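Long-range contact in putative Chlorite dismutase TA0507 (Thermoplasma acidophilum, PDB 3DTZ), which is of unconfirmed function but belongs to the chlorite dismutase family and so probably binds heme and acts as an oxidoreductase: residues D[58-69]-D[80-90]. Sequence-based numbering, arbitrary orientation.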
ATOM      1  N   PHE D  58      13.476   7.604  30.105  1.00 14.27           N
ATOM      2  CA  PHE D  58      14.521   6.624  29.810  1.00 14.66           C
ATOM      3  C   PHE D  58      15.705   6.754  30.781  1.00 15.97           C
ATOM      4  O   PHE D  58      16.216   5.749  31.251  1.00 16.48           O
ATOM      5  CB  PHE D  58      14.951   6.711  28.325  1.00 14.46           C
ATOM      6  CG  PHE D  58      13.928   6.104  27.386  1.00 13.97           C
ATOM      7  CD1 PHE D  58      13.890   4.736  27.167  1.00 13.89           C
ATOM      8  CD2 PHE D  58      12.959   6.920  26.773  1.00 15.91           C
ATOM      9  CE1 PHE D  58      12.919   4.181  26.308  1.00 13.98           C
ATOM     10  CE2 PHE D  58      11.976   6.392  25.938  1.00 16.34           C
ATOM     11  CZ  PHE D  58      11.952   5.014  25.698  1.00 14.76           C
ATOM     12  N   SER D  59      16.100   7.979  31.105  1.00 16.98           N
ATOM     13  CA  SER D  59      17.264   8.172  31.976  1.00 18.95           C
ATOM     14  C   SER D  59      16.968   7.715  33.386  1.00 20.00           C
ATOM     15  O   SER D  59      17.889   7.395  34.139  1.00 20.69           O
ATOM     16  CB  SER D  59      17.682   9.639  32.021  1.00 19.14           C
ATOM     17  OG  SER D  59      18.071  10.056  30.728  1.00 23.55           O
ATOM     18  N   ALA D  60      15.691   7.730  33.762  1.00 20.87           N
ATOM     19  CA  ALA D  60      15.306   7.439  35.143  1.00 22.40           C
ATOM     20  C   ALA D  60      15.329   5.953  35.474  1.00 23.13           C
ATOM     21  O   ALA D  60      15.442   5.600  36.641  1.00 23.51           O
ATOM     22  CB  ALA D  60      13.937   8.037  35.468  1.00 22.79           C
ATOM     23  N   ASN D  61      15.233   5.092  34.458  1.00 22.81           N
ATOM     24  CA  ASN D  61      15.245   3.640  34.656  1.00 23.25           C
ATOM     25  C   ASN D  61      16.555   2.947  34.204  1.00 23.01           C
ATOM     26  O   ASN D  61      16.848   2.888  32.993  1.00 22.82           O
ATOM     27  CB  ASN D  61      14.011   2.986  33.992  1.00 23.49           C
ATOM     28  CG  ASN D  61      13.724   1.603  34.548  1.00 24.67           C
ATOM     29  OD1 ASN D  61      14.644   0.852  34.874  1.00 25.36           O
ATOM     30  ND2 ASN D  61      12.437   1.266  34.685  1.00 26.57           N
ATOM     31  N   PRO D  62      17.329   2.399  35.165  1.00 22.10           N
ATOM     32  CA  PRO D  62      18.612   1.742  34.878  1.00 21.69           C
ATOM     33  C   PRO D  62      18.425   0.559  33.932  1.00 20.85           C
ATOM     34  O   PRO D  62      19.359   0.141  33.257  1.00 21.16           O
ATOM     35  CB  PRO D  62      19.056   1.228  36.250  1.00 22.34           C
ATOM     36  CG  PRO D  62      17.809   1.137  37.033  1.00 22.85           C
ATOM     37  CD  PRO D  62      17.004   2.312  36.597  1.00 22.48           C
ATOM     38  N   GLY D  63      17.204   0.061  33.846  1.00 19.74           N
ATOM     39  CA  GLY D  63      16.907  -1.047  32.943  1.00 18.27           C
ATOM     40  C   GLY D  63      17.041  -0.708  31.458  1.00 17.63           C
ATOM     41  O   GLY D  63      17.155  -1.622  30.632  1.00 16.90           O
ATOM     42  N   TYR D  64      17.003   0.581  31.115  1.00 16.67           N
ATOM     43  CA  TYR D  64      17.242   0.990  29.722  1.00 16.34           C
ATOM     44  C   TYR D  64      18.731   1.151  29.486  1.00 16.13           C
ATOM     45  O   TYR D  64      19.371   2.030  30.067  1.00 16.47           O
ATOM     46  CB  TYR D  64      16.476   2.254  29.327  1.00 16.50           C
ATOM     47  CG  TYR D  64      14.977   2.037  29.408  1.00 16.35           C
ATOM     48  CD1 TYR D  64      14.333   1.136  28.537  1.00 14.63           C
ATOM     49  CD2 TYR D  64      14.213   2.711  30.349  1.00 15.51           C
ATOM     50  CE1 TYR D  64      12.953   0.930  28.614  1.00 13.85           C
ATOM     51  CE2 TYR D  64      12.856   2.507  30.449  1.00 14.62           C
ATOM     52  CZ  TYR D  64      12.225   1.620  29.589  1.00 15.87           C
ATOM     53  OH  TYR D  64      10.873   1.416  29.722  1.00 18.50           O
ATOM     54  N   ILE D  65      19.255   0.297  28.613  1.00 15.18           N
ATOM     55  CA  ILE D  65      20.679   0.275  28.284  1.00 15.45           C
ATOM     56  C   ILE D  65      21.090   1.512  27.455  1.00 14.40           C
ATOM     57  O   ILE D  65      22.129   2.152  27.736  1.00 15.12           O
ATOM     58  CB  ILE D  65      21.054  -1.058  27.601  1.00 14.91           C
ATOM     59  CG1 ILE D  65      20.799  -2.213  28.607  1.00 16.71           C
ATOM     60  CG2 ILE D  65      22.525  -1.009  27.060  1.00 16.18           C
ATOM     61  CD1 ILE D  65      20.898  -3.651  28.030  1.00 16.45           C
ATOM     62  N   ASN D  66      20.250   1.872  26.476  1.00 14.21           N
ATOM     63  CA  ASN D  66      20.444   3.101  25.717  1.00 12.72           C
ATOM     64  C   ASN D  66      19.101   3.694  25.306  1.00 13.28           C
ATOM     65  O   ASN D  66      18.053   3.005  25.322  1.00 12.48           O
ATOM     66  CB  ASN D  66      21.414   2.909  24.504  1.00 13.45           C
ATOM     67  CG  ASN D  66      20.807   2.101  23.366  1.00 15.25           C
ATOM     68  OD1 ASN D  66      19.929   1.261  23.570  1.00 15.59           O
ATOM     69  ND2 ASN D  66      21.266   2.371  22.148  1.00 17.09           N
ATOM     70  N   PHE D  67      19.154   4.995  25.004  1.00 13.67           N
ATOM     71  CA  PHE D  67      18.005   5.696  24.412  1.00 13.56           C
ATOM     72  C   PHE D  67      18.577   6.887  23.664  1.00 13.25           C
ATOM     73  O   PHE D  67      19.261   7.744  24.251  1.00 12.84           O
ATOM     74  CB  PHE D  67      17.030   6.203  25.483  1.00 14.02           C
ATOM     75  CG  PHE D  67      16.011   7.148  24.930  1.00 14.48           C
ATOM     76  CD1 PHE D  67      15.024   6.665  24.069  1.00 14.11           C
ATOM     77  CD2 PHE D  67      16.092   8.510  25.183  1.00 15.64           C
ATOM     78  CE1 PHE D  67      14.065   7.533  23.498  1.00 15.98           C
ATOM     79  CE2 PHE D  67      15.141   9.398  24.626  1.00 16.32           C
ATOM     80  CZ  PHE D  67      14.142   8.909  23.796  1.00 15.17           C
ATOM     81  N   HIS D  68      18.332   6.930  22.362  1.00 13.54           N
ATOM     82  CA  HIS D  68      18.819   8.042  21.537  1.00 14.33           C
ATOM     83  C   HIS D  68      17.687   8.539  20.626  1.00 14.45           C
ATOM     84  O   HIS D  68      16.870   7.746  20.177  1.00 14.95           O
ATOM     85  CB  HIS D  68      20.024   7.611  20.695  1.00 14.76           C
ATOM     86  CG  HIS D  68      21.157   7.053  21.509  1.00 16.21           C
ATOM     87  ND1 HIS D  68      21.790   7.785  22.491  1.00 20.61           N
ATOM     88  CD2 HIS D  68      21.786   5.852  21.472  1.00 17.40           C
ATOM     89  CE1 HIS D  68      22.731   7.041  23.057  1.00 20.58           C
ATOM     90  NE2 HIS D  68      22.742   5.862  22.460  1.00 19.43           N
ATOM     91  N   ILE D  69      17.706   9.832  20.334  1.00 14.19           N
ATOM     92  CA  ILE D  69      16.713  10.450  19.447  1.00 14.99           C
ATOM     93  C   ILE D  69      17.463  10.910  18.180  1.00 14.01           C
ATOM     94  O   ILE D  69      18.597  11.382  18.296  1.00 13.10           O
ATOM     95  CB  ILE D  69      16.015  11.667  20.136  1.00 15.78           C
ATOM     96  CG1 ILE D  69      15.449  11.244  21.501  1.00 15.51           C
ATOM     97  CG2 ILE D  69      14.870  12.158  19.224  1.00 16.88           C
ATOM     98  CD1 ILE D  69      14.969  12.393  22.377  1.00 15.68           C
ATOM     99  N   ILE D  80      13.137   9.842  15.056  1.00 13.32           N
ATOM    100  CA  ILE D  80      13.360   8.394  15.226  1.00 14.43           C
ATOM    101  C   ILE D  80      13.878   8.194  16.642  1.00 14.47           C
ATOM    102  O   ILE D  80      14.712   8.965  17.102  1.00 14.36           O
ATOM    103  CB  ILE D  80      14.437   7.876  14.241  1.00 14.58           C
ATOM    104  CG1 ILE D  80      14.036   8.188  12.793  1.00 15.75           C
ATOM    105  CG2 ILE D  80      14.685   6.338  14.433  1.00 14.54           C
ATOM    106  CD1 ILE D  80      15.268   8.305  11.794  1.00 16.93           C
ATOM    107  N   PHE D  81      13.344   7.179  17.324  1.00 14.51           N
ATOM    108  CA  PHE D  81      13.751   6.787  18.670  1.00 14.32           C
ATOM    109  C   PHE D  81      14.399   5.402  18.599  1.00 13.75           C
ATOM    110  O   PHE D  81      13.893   4.513  17.924  1.00 14.51           O
ATOM    111  CB  PHE D  81      12.493   6.674  19.575  1.00 15.15           C
ATOM    112  CG  PHE D  81      11.776   7.985  19.790  1.00 16.73           C
ATOM    113  CD1 PHE D  81      12.356   8.977  20.597  1.00 16.36           C
ATOM    114  CD2 PHE D  81      10.546   8.244  19.179  1.00 16.62           C
ATOM    115  CE1 PHE D  81      11.716  10.206  20.804  1.00 17.44           C
ATOM    116  CE2 PHE D  81       9.896   9.489  19.369  1.00 15.81           C
ATOM    117  CZ  PHE D  81      10.479  10.456  20.205  1.00 15.68           C
ATOM    118  N   TRP D  82      15.480   5.206  19.334  1.00 14.19           N
ATOM    119  CA  TRP D  82      16.111   3.894  19.447  1.00 13.97           C
ATOM    120  C   TRP D  82      16.384   3.624  20.938  1.00 12.96           C
ATOM    121  O   TRP D  82      16.968   4.451  21.605  1.00 13.88           O
ATOM    122  CB  TRP D  82      17.419   3.888  18.661  1.00 14.39           C
ATOM    123  CG  TRP D  82      18.272   2.662  18.812  1.00 14.17           C
ATOM    124  CD1 TRP D  82      17.842   1.350  18.967  1.00 13.70           C
ATOM    125  CD2 TRP D  82      19.705   2.622  18.804  1.00 13.86           C
ATOM    126  NE1 TRP D  82      18.942   0.509  19.071  1.00 14.05           N
ATOM    127  CE2 TRP D  82      20.091   1.258  18.957  1.00 13.77           C
ATOM    128  CE3 TRP D  82      20.711   3.610  18.662  1.00 14.36           C
ATOM    129  CZ2 TRP D  82      21.446   0.848  18.965  1.00 13.69           C
ATOM    130  CZ3 TRP D  82      22.066   3.207  18.675  1.00 14.85           C
ATOM    131  CH2 TRP D  82      22.421   1.829  18.859  1.00 15.41           C
ATOM    132  N   TYR D  83      15.961   2.472  21.453  1.00 13.39           N
ATOM    133  CA  TYR D  83      16.282   2.137  22.863  1.00 12.79           C
ATOM    134  C   TYR D  83      16.395   0.627  23.027  1.00 13.28           C
ATOM    135  O   TYR D  83      15.842  -0.129  22.196  1.00 11.93           O
ATOM    136  CB  TYR D  83      15.219   2.684  23.837  1.00 12.39           C
ATOM    137  CG  TYR D  83      13.807   2.318  23.484  1.00 14.39           C
ATOM    138  CD1 TYR D  83      13.230   1.129  23.942  1.00 13.73           C
ATOM    139  CD2 TYR D  83      13.059   3.135  22.623  1.00 14.26           C
ATOM    140  CE1 TYR D  83      11.896   0.797  23.576  1.00 13.59           C
ATOM    141  CE2 TYR D  83      11.772   2.819  22.265  1.00 14.52           C
ATOM    142  CZ  TYR D  83      11.197   1.661  22.741  1.00 14.33           C
ATOM    143  OH  TYR D  83       9.917   1.373  22.332  1.00 17.39           O
ATOM    144  N   SER D  84      17.047   0.209  24.112  1.00 13.25           N
ATOM    145  CA  SER D  84      17.360  -1.210  24.351  1.00 13.40           C
ATOM    146  C   SER D  84      17.233  -1.556  25.836  1.00 13.62           C
ATOM    147  O   SER D  84      17.478  -0.708  26.679  1.00 11.86           O
ATOM    148  CB  SER D  84      18.777  -1.544  23.866  1.00 13.73           C
ATOM    149  OG  SER D  84      19.069  -0.929  22.614  1.00 15.57           O
ATOM    150  N   SER D  85      16.883  -2.809  26.136  1.00 13.41           N
ATOM    151  CA  SER D  85      16.755  -3.298  27.520  1.00 13.73           C
ATOM    152  C   SER D  85      16.715  -4.822  27.514  1.00 14.25           C
ATOM    153  O   SER D  85      16.226  -5.408  26.570  1.00 14.97           O
ATOM    154  CB  SER D  85      15.433  -2.831  28.150  1.00 13.44           C
ATOM    155  OG  SER D  85      15.316  -3.296  29.515  1.00 14.70           O
ATOM    156  N   ARG D  86      17.217  -5.450  28.578  1.00 14.36           N
ATOM    157  CA  ARG D  86      17.042  -6.889  28.749  0.50 14.57           C
ATOM    158  C   ARG D  86      15.633  -7.225  29.216  1.00 15.08           C
ATOM    159  O   ARG D  86      15.233  -8.386  29.160  1.00 16.95           O
ATOM    160  CB  ARG D  86      18.080  -7.466  29.729  0.50 14.41           C
ATOM    161  CG  ARG D  86      19.484  -7.476  29.155  0.50 13.39           C
ATOM    162  CD  ARG D  86      20.466  -8.284  29.991  0.50 13.82           C
ATOM    163  NE  ARG D  86      21.726  -8.411  29.259  0.50 12.32           N
ATOM    164  CZ  ARG D  86      22.750  -7.561  29.333  0.50 14.49           C
ATOM    165  NH1 ARG D  86      22.707  -6.502  30.143  0.50 14.93           N
ATOM    166  NH2 ARG D  86      23.843  -7.783  28.596  0.50 14.19           N
ATOM    167  N   ASN D  87      14.883  -6.206  29.642  1.00 15.22           N
ATOM    168  CA  ASN D  87      13.550  -6.414  30.256  1.00 16.57           C
ATOM    169  C   ASN D  87      12.423  -6.175  29.245  1.00 16.67           C
ATOM    170  O   ASN D  87      12.159  -5.027  28.876  1.00 15.95           O
ATOM    171  CB  ASN D  87      13.358  -5.504  31.482  1.00 16.28           C
ATOM    172  CG  ASN D  87      12.117  -5.877  32.310  1.00 18.46           C
ATOM    173  OD1 ASN D  87      11.146  -6.423  31.791  1.00 18.09           O
ATOM    174  ND2 ASN D  87      12.169  -5.596  33.609  1.00 19.73           N
ATOM    175  N   PRO D  88      11.730  -7.249  28.831  1.00 17.75           N
ATOM    176  CA  PRO D  88      10.670  -7.107  27.820  1.00 18.40           C
ATOM    177  C   PRO D  88       9.454  -6.305  28.308  1.00 17.84           C
ATOM    178  O   PRO D  88       8.735  -5.730  27.492  1.00 18.19           O
ATOM    179  CB  PRO D  88      10.307  -8.555  27.468  1.00 18.88           C
ATOM    180  CG  PRO D  88      10.712  -9.359  28.631  1.00 19.04           C
ATOM    181  CD  PRO D  88      11.876  -8.640  29.295  1.00 19.21           C
ATOM    182  N   ASP D  89       9.267  -6.252  29.627  1.00 18.73           N
ATOM    183  CA  ASP D  89       8.260  -5.411  30.291  1.00 18.78           C
ATOM    184  C   ASP D  89       8.626  -3.944  30.162  1.00 16.95           C
ATOM    185  O   ASP D  89       7.780  -3.101  29.876  1.00 16.07           O
ATOM    186  CB  ASP D  89       8.116  -5.838  31.775  1.00 20.74           C
ATOM    187  CG  ASP D  89       7.168  -4.931  32.590  1.00 25.92           C
ATOM    188  OD1 ASP D  89       6.013  -4.707  32.155  1.00 30.12           O
ATOM    189  OD2 ASP D  89       7.585  -4.461  33.683  1.00 31.50           O
ATOM    190  N   LEU D  90       9.899  -3.628  30.344  1.00 16.60           N
ATOM    191  CA  LEU D  90      10.362  -2.277  30.059  1.00 15.94           C
ATOM    192  C   LEU D  90      10.206  -1.912  28.589  1.00 14.79           C
ATOM    193  O   LEU D  90      10.013  -0.752  28.273  1.00 14.84           O
ATOM    194  CB  LEU D  90      11.800  -2.072  30.535  1.00 15.75           C
ATOM    195  CG  LEU D  90      12.006  -2.147  32.067  1.00 16.55           C
ATOM    196  CD1 LEU D  90      13.425  -1.775  32.363  1.00 18.38           C
ATOM    197  CD2 LEU D  90      11.032  -1.211  32.797  1.00 20.16           C
TER
HETATM  198  O   HOH W   1      18.364  -3.960  30.838  1.00 15.50           O
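Gly63 O is gripped by two donors: Ser85 OG, 2.7 Å away and standing above the carbonyl plane, and a water, 2.6 Å away, which in turn accepts from Arg86 N. Ser85 turns OG away from its backbone N (chi1 -179°), which brings it to Gly63 O while it also accepts from Asn87 N in an ST turn. A glycine suits this place because Leu90 CD1 lies 3.6 Å from Gly63 CA, where a CB would collide. Tyr64 reaches across to helix 88-102, its OH donating to Leu90 O (2.7 Å) at the ring's edge, while Phe58 CD1 sits over the centre of one ring face. A phenylalanine in place of Tyr64 would probably leave Leu90 O without its hydroxyl partner. Ser84 OG donates to Asn66 OD1, and a small hydroxyl suits this buried place because Tyr116 OH and Thr26 OG1 also hold it. Asn66 ND2 lies over one face of the Trp82 indole, 3.5 Å from CH2, the amide nearly perpendicular to the ring (88°). Phe58 CE1 packs over a face of Tyr83, 3.5 Å from its CG, and Phe67 lies alongside Phe81. His68 and Trp82 exchange two backbone hydrogen bonds as a hydrogen-bonded pair of the antiparallel hairpin. Strand 79-85 also pairs with strand 25-33, and strand 64-72 with strand 229-234; helix 88-102 covers Phe58, Tyr64 and Tyr83 through Ala94, whereas Leu132 meets Asn66 and Trp82 on the other face.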